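PDB 6V77: putative HpcE protein from Mycolicibacterium smegmatis, which is of unknown function but belongs to the fumarylacetoacetate hydrolase family of metal-binding proteins and carries a zinc ion in a site of carboxylate side chains. Local coordinates for residues Q71-G76 and P94-K99; S177-E182 and V236-T241; G17-A22 and A50-P55; R2-D7 and S56-T61; S117-V122 and V245-N250. One frame throughout, in Å; residues are numbered along the deposited sequence.

Interaction 1: residues Q71-G76 and P94-K99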
# COMPACT_ATOMS: atom_id res chain seq x y z
N GLN B 71 2.51 0.16 -5.05
CA GLN B 71 2.11 1.28 -4.21
C GLN B 71 0.88 1.90 -4.84
O GLN B 71 0.81 2.01 -6.07
CB GLN B 71 3.22 2.34 -4.12
CG GLN B 71 4.49 1.79 -3.48
CD GLN B 71 5.67 2.76 -3.52
OE1 GLN B 71 6.34 2.96 -2.50
NE2 GLN B 71 5.91 3.37 -4.69
N VAL B 72 -0.09 2.27 -4.00
CA VAL B 72 -1.30 2.98 -4.43
C VAL B 72 -1.33 4.30 -3.71
O VAL B 72 -1.36 4.34 -2.46
CB VAL B 72 -2.57 2.18 -4.10
CG1 VAL B 72 -3.82 3.00 -4.46
CG2 VAL B 72 -2.56 0.82 -4.78
N PHE B 73 -1.39 5.39 -4.45
CA PHE B 73 -1.48 6.71 -3.87
C PHE B 73 -2.87 7.27 -4.12
O PHE B 73 -3.28 7.39 -5.28
CB PHE B 73 -0.42 7.63 -4.46
CG PHE B 73 0.94 7.09 -4.28
CD1 PHE B 73 1.60 7.24 -3.08
CD2 PHE B 73 1.53 6.34 -5.29
CE1 PHE B 73 2.87 6.71 -2.87
CE2 PHE B 73 2.83 5.80 -5.10
CZ PHE B 73 3.49 5.97 -3.88
N ALA B 74 -3.57 7.61 -3.06
CA ALA B 74 -4.90 8.21 -3.22
C ALA B 74 -4.85 9.62 -2.68
O ALA B 74 -4.31 9.86 -1.59
CB ALA B 74 -5.96 7.37 -2.51
N VAL B 75 -5.40 10.56 -3.44
CA VAL B 75 -5.27 11.98 -3.17
C VAL B 75 -6.61 12.50 -2.67
O VAL B 75 -7.65 12.23 -3.29
CB VAL B 75 -4.82 12.73 -4.44
CG1 VAL B 75 -4.72 14.22 -4.18
CG2 VAL B 75 -3.47 12.14 -4.95
N GLY B 76 -6.59 13.19 -1.53
CA GLY B 76 -7.77 13.86 -1.03
C GLY B 76 -7.79 15.33 -1.43
O GLY B 76 -6.78 15.89 -1.82
N PRO B 94 -0.61 18.26 -1.61
CA PRO B 94 -1.46 17.07 -1.78
C PRO B 94 -1.65 16.30 -0.48
O PRO B 94 -0.70 16.04 0.26
CB PRO B 94 -0.69 16.25 -2.82
CG PRO B 94 0.03 17.30 -3.65
CD PRO B 94 0.45 18.33 -2.63
N VAL B 95 -2.91 15.93 -0.22
CA VAL B 95 -3.28 15.07 0.90
C VAL B 95 -3.20 13.64 0.40
O VAL B 95 -3.90 13.27 -0.54
CB VAL B 95 -4.70 15.41 1.39
CG1 VAL B 95 -5.11 14.48 2.51
CG2 VAL B 95 -4.80 16.87 1.83
N ILE B 96 -2.33 12.82 1.00
CA ILE B 96 -2.00 11.52 0.44
C ILE B 96 -2.38 10.40 1.42
O ILE B 96 -1.97 10.42 2.58
CB ILE B 96 -0.51 11.42 0.06
CG1 ILE B 96 -0.13 12.52 -0.96
CG2 ILE B 96 -0.21 10.01 -0.46
CD1 ILE B 96 -0.88 12.46 -2.30
N PHE B 97 -3.12 9.42 0.92
CA PHE B 97 -3.40 8.20 1.67
C PHE B 97 -3.35 7.04 0.68
O PHE B 97 -2.82 7.17 -0.43
CB PHE B 97 -4.74 8.30 2.43
CG PHE B 97 -5.86 8.83 1.60
CD1 PHE B 97 -6.67 7.97 0.89
CD2 PHE B 97 -6.11 10.19 1.55
CE1 PHE B 97 -7.72 8.47 0.11
CE2 PHE B 97 -7.15 10.69 0.76
CZ PHE B 97 -7.95 9.84 0.05
N THR B 98 -3.85 5.88 1.08
CA THR B 98 -3.77 4.75 0.16
C THR B 98 -5.13 4.08 0.08
O THR B 98 -6.04 4.36 0.87
CB THR B 98 -2.67 3.74 0.58
OG1 THR B 98 -2.40 2.86 -0.52
CG2 THR B 98 -3.10 2.93 1.82
N LYS B 99 -5.28 3.23 -0.92
CA LYS B 99 -6.42 2.32 -1.02
C LYS B 99 -5.79 0.94 -1.16
O LYS B 99 -5.08 0.67 -2.13
CB LYS B 99 -7.31 2.70 -2.21
CG LYS B 99 -8.12 3.98 -1.94
CD LYS B 99 -8.66 4.66 -3.23
CE LYS B 99 -9.80 3.88 -3.86
NZ LYS B 99 -10.96 3.65 -2.94
O HOH W 1 0.13 1.27 -1.31
O HOH W 2 -4.73 17.15 -2.16
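Ala-74 and Phe-97 face each other as a hydrogen-bonded pair between the antiparallel strands 72-76 and 95-97, and theirs is the closest approach between apolar side chains. The methyl CB of Ala-74 lies 3.3 Å from CE1 of the Phe-97 ring, a small bump set against the phenyl group. With CG between the backbone N and the carbonyl carbon (chi1 46°), the ring folds back over the partner strand. The carbonyl O of Ala-74 sits 3.5 Å above the centre of the ring, and farther along CE2 comes within 3.4 Å of Gly-76 N, whose bare backbone lets the ring settle close. On the other face of the sheet Val-75 and Ile-96 lie side by side, CG2 of the valine 3.7 Å from CD1 of the isoleucine.

Val-72 packs its CG1 branch against the carbonyl O of Lys-99, while Thr-98 OG1 donates to Val-72 O at 2.7 Å. Lys-99 runs on past Ala-74 to a salt bridge with Asp-152, a zinc ligand, and Phe-73 meets Phe-100 of the second subunit.

Nearly straight backbone bonds, 173° at the hydrogen for Phe-97 N to Ala-74 O, satisfy the amides of Ala-74, Phe-97 and Gly-76, while Lys-99 N is buried without a partner. With Phe-97 about 4 Å from zinc, this is consistent with a buried strand pair beside the metal site.

Interaction 2: residues S177-E182 and V236-T241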
# COMPACT_ATOMS: atom_id res chain seq x y z
N SER B 177 -12.30 0.01 -4.89
CA SER B 177 -11.34 0.65 -5.80
C SER B 177 -11.43 0.06 -7.20
O SER B 177 -10.46 -0.51 -7.71
CB SER B 177 -9.92 0.51 -5.25
OG SER B 177 -9.92 0.84 -3.87
N PRO B 178 -12.58 0.19 -7.87
CA PRO B 178 -12.65 -0.28 -9.25
C PRO B 178 -11.89 0.65 -10.18
O PRO B 178 -11.94 1.88 -10.04
CB PRO B 178 -14.16 -0.25 -9.55
CG PRO B 178 -14.66 0.92 -8.74
CD PRO B 178 -13.83 0.86 -7.44
N ILE B 179 -11.19 0.06 -11.14
CA ILE B 179 -10.42 0.78 -12.14
C ILE B 179 -10.69 0.13 -13.49
O ILE B 179 -10.65 -1.10 -13.59
CB ILE B 179 -8.90 0.74 -11.86
CG1 ILE B 179 -8.58 1.20 -10.44
CG2 ILE B 179 -8.14 1.59 -12.92
CD1 ILE B 179 -7.12 0.95 -10.03
N GLY B 180 -10.96 0.94 -14.51
CA GLY B 180 -11.18 0.40 -15.84
C GLY B 180 -12.17 1.21 -16.64
O GLY B 180 -12.52 2.33 -16.27
N PRO B 181 -12.64 0.65 -17.77
CA PRO B 181 -12.34 -0.70 -18.25
C PRO B 181 -10.97 -0.85 -18.92
O PRO B 181 -10.45 -1.96 -18.95
CB PRO B 181 -13.45 -0.97 -19.27
CG PRO B 181 -13.77 0.40 -19.80
CD PRO B 181 -13.68 1.30 -18.60
N GLU B 182 -10.43 0.24 -19.44
CA GLU B 182 -9.23 0.18 -20.27
C GLU B 182 -8.18 1.16 -19.78
O GLU B 182 -8.51 2.20 -19.21
CB GLU B 182 -9.55 0.49 -21.74
CG GLU B 182 -10.41 -0.57 -22.34
CD GLU B 182 -10.93 -0.24 -23.73
OE1 GLU B 182 -10.81 0.92 -24.20
OE2 GLU B 182 -11.47 -1.17 -24.34
N VAL B 236 -0.23 3.01 -8.97
CA VAL B 236 -1.53 3.59 -9.27
C VAL B 236 -1.70 4.87 -8.47
O VAL B 236 -1.40 4.90 -7.26
CB VAL B 236 -2.67 2.59 -8.95
CG1 VAL B 236 -4.04 3.32 -8.85
CG2 VAL B 236 -2.71 1.52 -10.02
N ILE B 237 -2.18 5.93 -9.13
CA ILE B 237 -2.54 7.18 -8.45
C ILE B 237 -4.01 7.46 -8.71
O ILE B 237 -4.42 7.63 -9.86
CB ILE B 237 -1.69 8.37 -8.93
CG1 ILE B 237 -0.20 8.08 -8.78
CG2 ILE B 237 -2.03 9.61 -8.10
CD1 ILE B 237 0.63 9.21 -9.41
N PHE B 238 -4.80 7.51 -7.63
CA PHE B 238 -6.16 8.04 -7.65
C PHE B 238 -6.05 9.55 -7.43
O PHE B 238 -5.68 9.98 -6.34
CB PHE B 238 -6.97 7.39 -6.53
CG PHE B 238 -7.52 6.03 -6.88
CD1 PHE B 238 -8.83 5.92 -7.39
CD2 PHE B 238 -6.77 4.88 -6.68
CE1 PHE B 238 -9.36 4.68 -7.71
CE2 PHE B 238 -7.30 3.64 -7.00
CZ PHE B 238 -8.58 3.54 -7.51
N THR B 239 -6.33 10.35 -8.47
CA THR B 239 -5.88 11.74 -8.47
C THR B 239 -6.79 12.69 -7.71
O THR B 239 -6.45 13.88 -7.58
CB THR B 239 -5.69 12.27 -9.90
OG1 THR B 239 -6.93 12.19 -10.63
CG2 THR B 239 -4.59 11.50 -10.63
N GLY B 240 -7.92 12.20 -7.20
CA GLY B 240 -8.86 13.05 -6.47
C GLY B 240 -10.20 13.16 -7.16
O GLY B 240 -10.31 12.82 -8.34
N THR B 241 -11.23 13.61 -6.43
CA THR B 241 -12.57 13.69 -7.01
C THR B 241 -13.11 15.12 -6.99
O THR B 241 -12.85 15.88 -6.06
CB THR B 241 -13.56 12.78 -6.25
OG1 THR B 241 -14.73 12.59 -7.05
CG2 THR B 241 -13.98 13.37 -4.91
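Ser-177 starts the contact, its CB 4.0 Å from CZ of Phe-238, the far end of the phenyl ring. The serine offers the ring its CB, while its hydroxyl bonds to Ser-103 OG of the same chain, just before strand 104-105. Pro-178 directs its CB away from segment 236-241. Its carbonyl O nevertheless lies at the ring edge, near the ring plane, 4.5 Å from Phe-238 CE1, a distant approach that adds little.

Ile-179 carries most of the packing from this side. Its CG1 is anti to the carbonyl carbon (chi1 -53°) and the chain then runs on extended, which sends the long branch across to the other strand. CG1 lies 3.7 Å from Phe-238 CZ, the two side chains crossing obliquely, and CD1 continues to CG1 of Val-236 at 4.1 Å. The isoleucine branch thus spans two residues that point the same way from strand 236-238. Gly-180 follows with a positive phi of 147°, and a cis peptide leads into Pro-181, where the chain turns a corner.

The strand axes are 10.5 Å apart and their directions differ by 109°, so side chains do most of the bridging. Lys-99 makes a cation-pi contact with Phe-238, and Ile-104 packs beside Ser-177 and Ile-179. Buried residues reaching inward from two strands that are not paired with each other are consistent with the packed interior of the curled mixed sheet in the fumarylacetoacetate hydrolase fold, here about 6 Å from zinc at the Phe-238 side chain.

Interaction 3: residues G17-A22 and A50-P55; sequences GVVDVA and AALPAP
The contact belongs to the small N-terminal beta unit, where the outer strand 17-20 is flanked by the irregular, proline-rich connection 50-55. Val-19 points toward this connection and is its main anchor. Its two methyls divide the work: CG1, anti to the backbone N (chi1 165°), rests 3.9 Å from CD of Pro-53, and CG2 lies 3.8 Å from the carbonyl O of the same residue. The valine and the proline ring cross at a slant rather than stacking flat. Leu-52 completes this apolar patch from farther out, its CD2 4.3 Å from Val-19 CG1.

At the other end the Pro-55 ring lies against the Gly-17 backbone. Pro-55 CB is 3.9 Å from CA of Gly-17, which, with no side chain, lets the ring come this close. A CH...O contact joins Pro-55 CA to the carbonyl O of Val-18 at 3.5 Å, with 131° at the hydrogen. The connection therefore follows the strand edge through van der Waals contact within these ranges, and the first backbone hydrogen bond to it comes one residue later, between Val-18 and Ser-56.

On its other side strand 17-20 pairs antiparallel with strand 9-14. Asp-20 forms the N-cap of helix 21-24, and Ala-24 of that helix packs against Val-19, Leu-52 and Pro-53, so the connection leaving helix 40-49 is held against both the short helix and the strand before it.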
# COMPACT_ATOMS: atom_id res chain seq x y z
N GLY B 17 -11.82 -5.28 -31.57
CA GLY B 17 -11.58 -6.44 -30.73
C GLY B 17 -10.30 -6.34 -29.92
O GLY B 17 -9.79 -5.24 -29.70
N VAL B 18 -9.76 -7.48 -29.48
CA VAL B 18 -8.55 -7.47 -28.65
C VAL B 18 -7.60 -8.58 -29.06
O VAL B 18 -7.97 -9.54 -29.75
CB VAL B 18 -8.85 -7.62 -27.13
CG1 VAL B 18 -9.53 -6.37 -26.59
CG2 VAL B 18 -9.68 -8.87 -26.86
N VAL B 19 -6.35 -8.45 -28.60
CA VAL B 19 -5.29 -9.40 -28.87
C VAL B 19 -4.58 -9.72 -27.56
O VAL B 19 -4.16 -8.81 -26.84
CB VAL B 19 -4.29 -8.86 -29.90
CG1 VAL B 19 -3.02 -9.69 -29.89
CG2 VAL B 19 -4.94 -8.84 -31.29
N ASP B 20 -4.43 -11.01 -27.26
CA ASP B 20 -3.74 -11.44 -26.05
C ASP B 20 -2.25 -11.15 -26.20
O ASP B 20 -1.62 -11.65 -27.13
CB ASP B 20 -3.98 -12.94 -25.83
CG ASP B 20 -3.36 -13.45 -24.53
OD1 ASP B 20 -4.09 -13.59 -23.54
OD2 ASP B 20 -2.15 -13.72 -24.50
N VAL B 21 -1.69 -10.35 -25.29
CA VAL B 21 -0.32 -9.88 -25.48
C VAL B 21 0.68 -11.02 -25.37
O VAL B 21 1.63 -11.11 -26.16
CB VAL B 21 0.01 -8.75 -24.48
CG1 VAL B 21 1.53 -8.46 -24.47
CG2 VAL B 21 -0.79 -7.50 -24.84
N ALA B 22 0.50 -11.90 -24.38
CA ALA B 22 1.49 -12.95 -24.16
C ALA B 22 1.55 -13.91 -25.34
O ALA B 22 2.63 -14.29 -25.79
CB ALA B 22 1.19 -13.71 -22.87
N ALA B 50 4.97 -5.00 -34.25
CA ALA B 50 4.55 -6.39 -34.16
C ALA B 50 3.53 -6.74 -35.23
O ALA B 50 2.70 -5.92 -35.64
CB ALA B 50 3.95 -6.67 -32.77
N ALA B 51 3.60 -7.99 -35.69
CA ALA B 51 2.59 -8.58 -36.56
C ALA B 51 1.56 -9.28 -35.68
O ALA B 51 1.82 -10.36 -35.14
CB ALA B 51 3.22 -9.56 -37.54
N LEU B 52 0.41 -8.67 -35.52
CA LEU B 52 -0.54 -9.21 -34.56
C LEU B 52 -1.52 -10.17 -35.24
O LEU B 52 -1.79 -10.05 -36.43
CB LEU B 52 -1.33 -8.09 -33.89
CG LEU B 52 -0.50 -7.07 -33.09
CD1 LEU B 52 -1.39 -5.97 -32.56
CD2 LEU B 52 0.26 -7.76 -31.96
N PRO B 53 -2.08 -11.13 -34.51
CA PRO B 53 -3.13 -11.96 -35.11
C PRO B 53 -4.42 -11.17 -35.27
O PRO B 53 -4.50 -10.00 -34.87
CB PRO B 53 -3.28 -13.10 -34.10
CG PRO B 53 -2.96 -12.46 -32.80
CD PRO B 53 -1.84 -11.48 -33.11
N ALA B 54 -5.44 -11.79 -35.87
CA ALA B 54 -6.72 -11.13 -36.02
C ALA B 54 -7.30 -10.81 -34.65
O ALA B 54 -7.09 -11.55 -33.69
CB ALA B 54 -7.69 -12.01 -36.81
N PRO B 55 -8.02 -9.69 -34.51
CA PRO B 55 -8.62 -9.36 -33.22
C PRO B 55 -9.67 -10.38 -32.84
O PRO B 55 -10.37 -10.94 -33.70
CB PRO B 55 -9.26 -7.99 -33.45
CG PRO B 55 -8.80 -7.53 -34.78
CD PRO B 55 -8.36 -8.72 -35.56

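Interaction 4: residues R2-D7 and S56-T61; sequences RLINLD and SARVGT
Asp-7 OD1 receives the backbone N of Thr-61 at 2.7 Å and a hydrogen from a water at 2.9 Å. The amide comes from above the carboxylate plane, 47° out of it. With CG anti to the carbonyl carbon (chi1 -70°), the aspartate turns its carboxylate back over the second segment. The same two residues are joined again through their backbones: Asp-7 N donates to Thr-61 O at 2.9 Å, nearly straight and in the carbonyl plane. One residue thus grips both ends of Thr-61. The other carboxylate oxygen, OD2, lies 3.3 Å from Gly-60 CA.

A second water bridges the sides, giving a hydrogen to Val-59 O at 2.6 Å and a weak one to Asp-7 OD2. Next to this polar end Leu-6 lies along the connection, its CB 3.7 Å from Val-59 O and CD1 close to the start of the Arg-58 side chain. Farther back, in the modelled one of two conformers of Arg-58, Ile-4 CD1 touches the edge of the guanidinium, 3.8 Å from NE. In that conformer the arginine extends past the isoleucine to a salt bridge with Glu-182, which also pairs with Arg-2.

Asp-7, with left-handed backbone angles, stands in the tight turn between strands 2-6 and 9-14. The arrangement is that of a beta-hairpin turn whose aspartate holds the incoming chain just before strand 62-63 joins strand 2-6 in antiparallel pairing.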
# COMPACT_ATOMS: atom_id res chain seq x y z
N ARG B 2 -4.58 1.26 -26.29
CA ARG B 2 -5.48 0.91 -25.20
C ARG B 2 -5.25 -0.53 -24.79
O ARG B 2 -5.09 -1.40 -25.64
CB ARG B 2 -6.96 1.12 -25.60
CG ARG B 2 -7.33 2.56 -25.79
CD ARG B 2 -8.78 2.77 -26.27
NE ARG B 2 -9.05 4.20 -26.34
CZ ARG B 2 -9.92 4.84 -25.57
NH1 ARG B 2 -10.66 4.17 -24.68
NH2 ARG B 2 -10.04 6.14 -25.68
N LEU B 3 -5.26 -0.77 -23.48
CA LEU B 3 -5.05 -2.09 -22.90
C LEU B 3 -6.26 -2.46 -22.05
O LEU B 3 -6.91 -1.58 -21.47
CB LEU B 3 -3.79 -2.15 -22.02
CG LEU B 3 -2.46 -1.73 -22.67
CD1 LEU B 3 -1.32 -1.91 -21.68
CD2 LEU B 3 -2.24 -2.57 -23.89
N ILE B 4 -6.55 -3.76 -21.97
CA ILE B 4 -7.64 -4.25 -21.14
C ILE B 4 -7.22 -5.59 -20.54
O ILE B 4 -6.62 -6.43 -21.22
CB ILE B 4 -8.96 -4.36 -21.95
CG1 ILE B 4 -10.16 -4.68 -21.03
CG2 ILE B 4 -8.84 -5.34 -23.10
CD1 ILE B 4 -11.51 -4.64 -21.77
N ASN B 5 -7.53 -5.76 -19.27
CA ASN B 5 -7.23 -6.97 -18.52
C ASN B 5 -8.48 -7.85 -18.59
O ASN B 5 -9.53 -7.46 -18.10
CB ASN B 5 -6.87 -6.59 -17.07
CG ASN B 5 -6.64 -7.79 -16.17
OD1 ASN B 5 -6.63 -8.92 -16.63
ND2 ASN B 5 -6.49 -7.53 -14.86
N LEU B 6 -8.37 -9.00 -19.26
CA LEU B 6 -9.50 -9.92 -19.41
C LEU B 6 -9.14 -11.24 -18.76
O LEU B 6 -8.18 -11.90 -19.18
CB LEU B 6 -9.87 -10.13 -20.88
CG LEU B 6 -10.39 -8.88 -21.60
CD1 LEU B 6 -10.49 -9.16 -23.10
CD2 LEU B 6 -11.74 -8.45 -21.01
N ASP B 7 -9.91 -11.62 -17.74
CA ASP B 7 -9.65 -12.83 -16.96
C ASP B 7 -8.19 -12.91 -16.52
O ASP B 7 -7.56 -13.96 -16.58
CB ASP B 7 -10.05 -14.08 -17.75
CG ASP B 7 -11.54 -14.21 -17.91
OD1 ASP B 7 -12.30 -13.65 -17.08
OD2 ASP B 7 -11.97 -14.90 -18.87
N SER B 56 -9.79 -10.63 -31.54
CA SER B 56 -10.84 -11.46 -30.98
C SER B 56 -11.85 -10.61 -30.23
O SER B 56 -11.58 -9.46 -29.86
CB SER B 56 -10.26 -12.52 -30.05
OG SER B 56 -9.27 -13.28 -30.71
N ALA B 57 -13.03 -11.18 -30.00
CA ALA B 57 -14.06 -10.49 -29.23
C ALA B 57 -13.65 -10.38 -27.76
O ALA B 57 -13.03 -11.29 -27.20
CB ALA B 57 -15.39 -11.23 -29.33
N ARG B 58 -13.99 -9.25 -27.14
CA ARG B 58 -13.78 -9.06 -25.71
C ARG B 58 -14.66 -10.04 -24.95
O ARG B 58 -15.88 -9.90 -24.99
CB ARG B 58 -14.14 -7.63 -25.31
CG ARG B 58 -13.06 -6.58 -25.38
CD ARG B 58 -13.69 -5.23 -25.04
NE ARG B 58 -12.84 -4.06 -25.33
CZ ARG B 58 -12.59 -3.61 -26.56
NH1 ARG B 58 -11.83 -2.53 -26.72
NH2 ARG B 58 -13.06 -4.24 -27.62
N VAL B 59 -14.07 -11.01 -24.25
CA VAL B 59 -14.86 -11.88 -23.38
C VAL B 59 -14.08 -12.11 -22.10
O VAL B 59 -12.85 -12.04 -22.08
CB VAL B 59 -15.22 -13.24 -24.03
CG1 VAL B 59 -16.20 -13.04 -25.19
CG2 VAL B 59 -13.97 -13.98 -24.47
N GLY B 60 -14.81 -12.38 -21.02
CA GLY B 60 -14.23 -12.60 -19.72
C GLY B 60 -14.47 -11.42 -18.78
O GLY B 60 -15.02 -10.39 -19.16
N THR B 61 -14.03 -11.62 -17.54
CA THR B 61 -14.09 -10.57 -16.54
C THR B 61 -13.12 -9.46 -16.90
O THR B 61 -11.94 -9.72 -17.09
CB THR B 61 -13.72 -11.12 -15.16
OG1 THR B 61 -14.61 -12.17 -14.79
CG2 THR B 61 -13.77 -10.01 -14.11
O HOH W 3 -9.65 -9.91 -15.34
O HOH W 4 -12.57 -14.69 -14.35
O HOH W 5 -11.00 -13.86 -22.00

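Interaction 5: residues S117-V122 and V245-N250; sequences SVDWEV and VGMGRN. With ZN (zinc ion), chain L.
Beside the zinc site of this fumarylacetoacetate hydrolase fold, segment 117-122, which carries the ligand Glu-121, is fastened to the 3-10 turn 246-248. The carboxylate of Asp-119 holds the start of that turn with both oxygens. OD1 accepts Gly-246 N at 2.7 Å through its syn lone pair, and OD2 accepts Met-247 N at 2.9 Å from above the carboxylate plane. CG anti to the backbone N (chi1 -157°) carries the group toward the two amides, which point out of the beginning of the turn and would probably help stabilise a negative charge. Arg-156 adds a salt bridge to OD2 and a second one to OE2 of Glu-121, tying the aspartate to the metal ligand.

Trp-120 closes over the same peptide. Gly-246 N lies 3.3 Å above one face of the indole, offset toward its rim, and Asp-119 OD1 is over that face too. The glycine thus brings its backbone against both the indole and the carboxylate. Arg-249 NE comes to the ring edge, in its plane, 3.9 Å from CZ2, while its hydrogen bond goes to Gly-244 O, the acceptor also used by Trp-120 NE1.

Val-245 packs against the Trp-120 carbonyl, whose O is buried with no polar partner in the model; its CG1 is 3.5 Å from that Trp-120 O and 4.0 Å from Glu-121 CG. From there the glutamate extends to the metal, which Glu-123 and Asp-152 also bind: Glu-121 OE1 is 2.2 Å from zinc, and a water ligand is at 2.1 Å.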
# COMPACT_ATOMS: atom_id res chain seq x y z
N SER B 117 -22.15 4.83 5.66
CA SER B 117 -22.51 5.91 4.73
C SER B 117 -21.57 5.82 3.54
O SER B 117 -20.47 6.39 3.57
CB SER B 117 -22.41 7.27 5.43
OG SER B 117 -23.32 7.35 6.52
N VAL B 118 -21.97 5.09 2.51
CA VAL B 118 -21.07 4.82 1.38
C VAL B 118 -21.27 5.89 0.32
O VAL B 118 -22.38 6.14 -0.15
CB VAL B 118 -21.30 3.41 0.82
CG1 VAL B 118 -20.38 3.16 -0.32
CG2 VAL B 118 -21.08 2.36 1.93
N ASP B 119 -20.16 6.51 -0.08
CA ASP B 119 -20.17 7.71 -0.90
C ASP B 119 -19.37 7.45 -2.17
O ASP B 119 -18.46 6.61 -2.19
CB ASP B 119 -19.57 8.86 -0.11
CG ASP B 119 -20.00 10.21 -0.60
OD1 ASP B 119 -20.71 10.30 -1.63
OD2 ASP B 119 -19.64 11.18 0.09
N TRP B 120 -19.73 8.16 -3.24
CA TRP B 120 -19.12 8.03 -4.56
C TRP B 120 -18.09 9.13 -4.79
O TRP B 120 -18.22 10.24 -4.27
CB TRP B 120 -20.19 8.11 -5.65
CG TRP B 120 -21.01 9.39 -5.55
CD1 TRP B 120 -20.73 10.60 -6.13
CD2 TRP B 120 -22.22 9.59 -4.79
NE1 TRP B 120 -21.69 11.52 -5.80
CE2 TRP B 120 -22.61 10.93 -4.97
CE3 TRP B 120 -23.00 8.76 -3.98
CZ2 TRP B 120 -23.74 11.46 -4.38
CZ3 TRP B 120 -24.14 9.29 -3.39
CH2 TRP B 120 -24.51 10.63 -3.60
N GLU B 121 -17.08 8.82 -5.63
CA GLU B 121 -16.02 9.78 -5.98
C GLU B 121 -15.42 9.36 -7.33
O GLU B 121 -14.53 8.51 -7.35
CB GLU B 121 -14.92 9.83 -4.90
CG GLU B 121 -15.35 10.28 -3.48
CD GLU B 121 -14.18 10.72 -2.60
OE1 GLU B 121 -13.02 10.41 -2.95
OE2 GLU B 121 -14.40 11.39 -1.58
N VAL B 122 -15.88 9.95 -8.44
CA VAL B 122 -15.23 9.65 -9.72
C VAL B 122 -13.83 10.24 -9.72
O VAL B 122 -13.61 11.36 -9.24
CB VAL B 122 -16.03 10.20 -10.93
CG1 VAL B 122 -16.29 11.70 -10.83
CG2 VAL B 122 -15.29 9.91 -12.25
N VAL B 245 -19.95 15.01 -4.17
CA VAL B 245 -20.06 13.78 -3.39
C VAL B 245 -21.26 13.88 -2.44
O VAL B 245 -21.75 14.97 -2.11
CB VAL B 245 -18.76 13.47 -2.62
CG1 VAL B 245 -17.57 13.56 -3.55
CG2 VAL B 245 -18.61 14.36 -1.39
N GLY B 246 -21.74 12.72 -2.00
CA GLY B 246 -22.95 12.69 -1.19
C GLY B 246 -22.78 13.35 0.17
O GLY B 246 -23.72 13.96 0.68
N MET B 247 -21.59 13.25 0.77
CA MET B 247 -21.45 13.86 2.09
C MET B 247 -21.45 15.38 2.03
O MET B 247 -21.57 16.03 3.07
CB MET B 247 -20.16 13.35 2.78
CG MET B 247 -18.91 13.89 2.17
SD MET B 247 -17.52 13.59 3.28
CE MET B 247 -16.13 14.16 2.27
N GLY B 248 -21.33 15.97 0.83
CA GLY B 248 -21.38 17.40 0.65
C GLY B 248 -22.75 17.97 0.34
O GLY B 248 -22.91 19.20 0.29
N ARG B 249 -23.75 17.12 0.15
CA ARG B 249 -25.08 17.59 -0.22
C ARG B 249 -25.89 17.95 1.01
O ARG B 249 -25.57 17.54 2.13
CB ARG B 249 -25.78 16.53 -1.07
CG ARG B 249 -25.00 16.32 -2.36
CD ARG B 249 -25.41 15.15 -3.22
NE ARG B 249 -24.73 15.27 -4.52
CZ ARG B 249 -25.23 15.89 -5.59
NH1 ARG B 249 -26.45 16.45 -5.56
NH2 ARG B 249 -24.50 15.94 -6.70
N ASN B 250 -26.94 18.75 0.82
CA ASN B 250 -27.90 19.04 1.88
C ASN B 250 -29.29 18.61 1.43
O ASN B 250 -29.84 19.24 0.51
CB ASN B 250 -27.88 20.53 2.21
CG ASN B 250 -26.51 21.00 2.69
OD1 ASN B 250 -25.81 21.74 1.99
ND2 ASN B 250 -26.12 20.57 3.88
ZN ZN L . -10.82 10.36 -3.34
O HOH W 6 -8.74 9.98 -3.75

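Interactions 1, 2 and 5 lie near the zinc site, whereas interactions 3 and 4 lie in the N-terminal part of the chain. Strand 236-238 is central: it pairs with strand 72-76 of interaction 1, Phe-73 O meeting Phe-238 N at 2.8 Å, and with strand 118-128 of interaction 5, near which Thr-241 OG1 lies 2.7 Å from Val-122 O. Interactions 1 and 5, with centres about 18 Å apart, do not touch, yet Glu-121 binds the zinc and Phe-97 lies about 4 Å from it. Interaction 3 is nested within the loop closed by interaction 4, Val-18 CG1 lying 3.7 Å from Ile-4 CG2, and Pro-181 O, 3.4 Å from Ile-4 CG1, links interactions 2 and 4.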